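Local structure of phosphatidylethanolamine-binding protein (2GZQ) at residues Leu81-Pro86 / His138-Ile143. The protein probably binds phosphatidylethanolamine or related phospholipid headgroups, as a malarial member of the phosphatidylethanolamine-binding protein family. Residues are numbered along the deposited sequence; the frame is centred on the assembly and turned at random. Where two conformers were deposited one is given.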
loop_
_atom_site.group_PDB
_atom_site.type_symbol
_atom_site.label_atom_id
_atom_site.label_comp_id
_atom_site.label_asym_id
_atom_site.label_seq_id
_atom_site.Cartn_x
_atom_site.Cartn_y
_atom_site.Cartn_z
ATOM N N LEU A 81 4.065 -2.959 4.544
ATOM C CA LEU A 81 3.185 -1.954 3.959
ATOM C C LEU A 81 3.464 -1.875 2.470
ATOM O O LEU A 81 4.615 -1.731 2.053
ATOM C CB LEU A 81 3.481 -0.611 4.623
ATOM C CG LEU A 81 2.684 0.585 4.122
ATOM C CD1 LEU A 81 1.194 0.430 4.221
ATOM C CD2 LEU A 81 3.099 1.836 4.867
ATOM N N PHE A 82 2.399 -1.946 1.682
ATOM C CA PHE A 82 2.481 -1.795 0.248
ATOM C C PHE A 82 1.637 -0.579 -0.140
ATOM O O PHE A 82 0.500 -0.447 0.351
ATOM C CB PHE A 82 1.885 -3.014 -0.485
ATOM C CG PHE A 82 2.587 -4.326 -0.243
ATOM C CD1 PHE A 82 3.955 -4.431 -0.168
ATOM C CD2 PHE A 82 1.860 -5.502 -0.112
ATOM C CE1 PHE A 82 4.555 -5.663 0.025
ATOM C CE2 PHE A 82 2.465 -6.696 0.056
ATOM C CZ PHE A 82 3.796 -6.793 0.149
HETATM N N MSE A 83 2.130 0.259 -1.042
HETATM C CA MSE A 83 1.304 1.221 -1.689
HETATM C C MSE A 83 1.181 0.865 -3.165
HETATM O O MSE A 83 2.193 0.598 -3.833
HETATM C CB MSE A 83 1.977 2.545 -1.514
HETATM C CG MSE A 83 1.277 3.656 -2.149
HETATM SE SE MSE A 83 2.562 5.027 -2.224
HETATM C CE MSE A 83 1.554 6.324 -3.251
ATOM N N ILE A 84 -0.059 0.830 -3.651
ATOM C CA ILE A 84 -0.373 0.367 -4.993
ATOM C C ILE A 84 -1.323 1.306 -5.712
ATOM O O ILE A 84 -2.089 2.044 -5.099
ATOM C CB ILE A 84 -0.958 -1.051 -5.027
ATOM C CG1 ILE A 84 -2.243 -1.107 -4.228
ATOM C CG2 ILE A 84 0.043 -2.061 -4.526
ATOM C CD1 ILE A 84 -3.116 -2.263 -4.577
ATOM N N ASP A 85 -1.312 1.213 -7.033
ATOM C CA ASP A 85 -2.368 1.749 -7.884
ATOM C C ASP A 85 -3.053 0.594 -8.607
ATOM O O ASP A 85 -2.463 0.018 -9.525
ATOM C CB ASP A 85 -1.778 2.741 -8.881
ATOM C CG ASP A 85 -2.840 3.429 -9.724
ATOM O OD1 ASP A 85 -2.465 4.229 -10.617
ATOM O OD2 ASP A 85 -4.035 3.170 -9.470
ATOM N N PRO A 86 -4.270 0.238 -8.203
ATOM C CA PRO A 86 -5.013 -0.791 -8.897
ATOM C C PRO A 86 -5.606 -0.309 -10.217
ATOM O O PRO A 86 -6.150 -1.099 -10.975
ATOM C CB PRO A 86 -6.126 -1.153 -7.900
ATOM C CG PRO A 86 -6.373 0.168 -7.176
ATOM C CD PRO A 86 -5.044 0.848 -7.103
ATOM N N HIS A 138 -7.769 7.416 -9.772
ATOM C CA HIS A 138 -7.009 6.251 -9.340
ATOM C C HIS A 138 -7.136 6.081 -7.847
ATOM O O HIS A 138 -6.883 7.036 -7.097
ATOM C CB HIS A 138 -5.547 6.430 -9.697
ATOM C CG HIS A 138 -5.262 6.525 -11.161
ATOM N ND1 HIS A 138 -4.295 5.760 -11.772
ATOM C CD2 HIS A 138 -5.774 7.326 -12.126
ATOM C CE1 HIS A 138 -4.240 6.065 -13.057
ATOM N NE2 HIS A 138 -5.141 7.002 -13.302
ATOM N N ARG A 139 -7.505 4.889 -7.414
ATOM C CA ARG A 139 -7.634 4.573 -5.992
ATOM C C ARG A 139 -6.277 4.161 -5.434
ATOM O O ARG A 139 -6.003 2.977 -5.267
ATOM C CB ARG A 139 -8.685 3.468 -5.827
ATOM C CG ARG A 139 -10.078 3.922 -6.290
ATOM C CD ARG A 139 -11.038 2.769 -6.472
ATOM N NE ARG A 139 -10.638 1.952 -7.609
ATOM C CZ ARG A 139 -11.212 0.805 -7.946
ATOM N NH1 ARG A 139 -12.237 0.311 -7.244
ATOM N NH2 ARG A 139 -10.761 0.143 -8.988
ATOM N N ILE A 140 -5.442 5.145 -5.148
ATOM C CA ILE A 140 -4.106 4.910 -4.621
ATOM C C ILE A 140 -4.268 4.364 -3.194
ATOM O O ILE A 140 -4.869 5.009 -2.339
ATOM C CB ILE A 140 -3.292 6.202 -4.669
ATOM C CG1 ILE A 140 -3.174 6.747 -6.097
ATOM C CG2 ILE A 140 -1.933 5.988 -4.020
ATOM C CD1 ILE A 140 -2.574 5.843 -7.077
ATOM N N SER A 141 -3.783 3.149 -2.981
ATOM C CA SER A 141 -4.133 2.358 -1.830
ATOM C C SER A 141 -2.918 1.925 -1.037
ATOM O O SER A 141 -1.839 1.655 -1.587
ATOM C CB SER A 141 -4.880 1.119 -2.292
ATOM O OG SER A 141 -6.110 1.422 -2.953
ATOM N N PHE A 142 -3.120 1.821 0.274
ATOM C CA PHE A 142 -2.095 1.411 1.218
ATOM C C PHE A 142 -2.612 0.197 1.965
ATOM O O PHE A 142 -3.629 0.279 2.631
ATOM C CB PHE A 142 -1.806 2.542 2.204
ATOM C CG PHE A 142 -1.198 3.774 1.585
ATOM C CD1 PHE A 142 -1.979 4.667 0.904
ATOM C CD2 PHE A 142 0.148 4.034 1.706
ATOM C CE1 PHE A 142 -1.432 5.822 0.368
ATOM C CE2 PHE A 142 0.706 5.193 1.157
ATOM C CZ PHE A 142 -0.097 6.049 0.481
ATOM N N ILE A 143 -1.905 -0.926 1.879
ATOM C CA ILE A 143 -2.314 -2.171 2.504
ATOM C C ILE A 143 -1.274 -2.555 3.563
ATOM O O ILE A 143 -0.075 -2.660 3.269
ATOM C CB ILE A 143 -2.399 -3.307 1.477
ATOM C CG1 ILE A 143 -3.337 -2.956 0.316
ATOM C CG2 ILE A 143 -2.828 -4.598 2.161
ATOM C CD1 ILE A 143 -3.169 -3.815 -0.904
#
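Asp85 and His138 close one end of this antiparallel strand pair with a His-carboxylate hydrogen bond: ND1 of His138 donates to OD1 of Asp85 at 2.7 Å. The acceptor oxygen lies near the imidazole plane and uses its syn lone pair, although carboxylate and ring are turned 51° apart. Each group has a second partner, the backbone N of Asp87 for OD2 of Asp85 and OG1 of Thr135 for NE2 of His138, which should limit rotation. Arg139 NH2 forms a salt bridge with OD1 of Asp87, and OG of Ser141 donates to O of Arg139 at 2.8 Å. These strand ends bring together the family's DPDxP and GxHR signatures, consistent with its conserved anion-binding pocket. Further along, Phe82 with Ile143 and Ile84 with Ser141 are joined by four backbone hydrogen bonds. Between them Met83, present as selenomethionine, and Phe142 make a non-hydrogen-bonded pair. In one of two conformers, hence tentatively, Met83 CG, anti to the backbone N (chi1 179°), sits 3.9 Å from the Phe142 ring centroid in a CH-pi contact, SE approaches obliquely and CE reaches CG2 of Ile140. CD1 of Ile140 packs against CG of Asp85 at 3.6 Å. On the other face, Ile84 CD1 meets Ile143 CD1 at 4.0 Å. Here helix 178-184 covers Phe82 and Ile143, while strand 99-107 flanks 77-85 and strand 188-198 flanks 138-148.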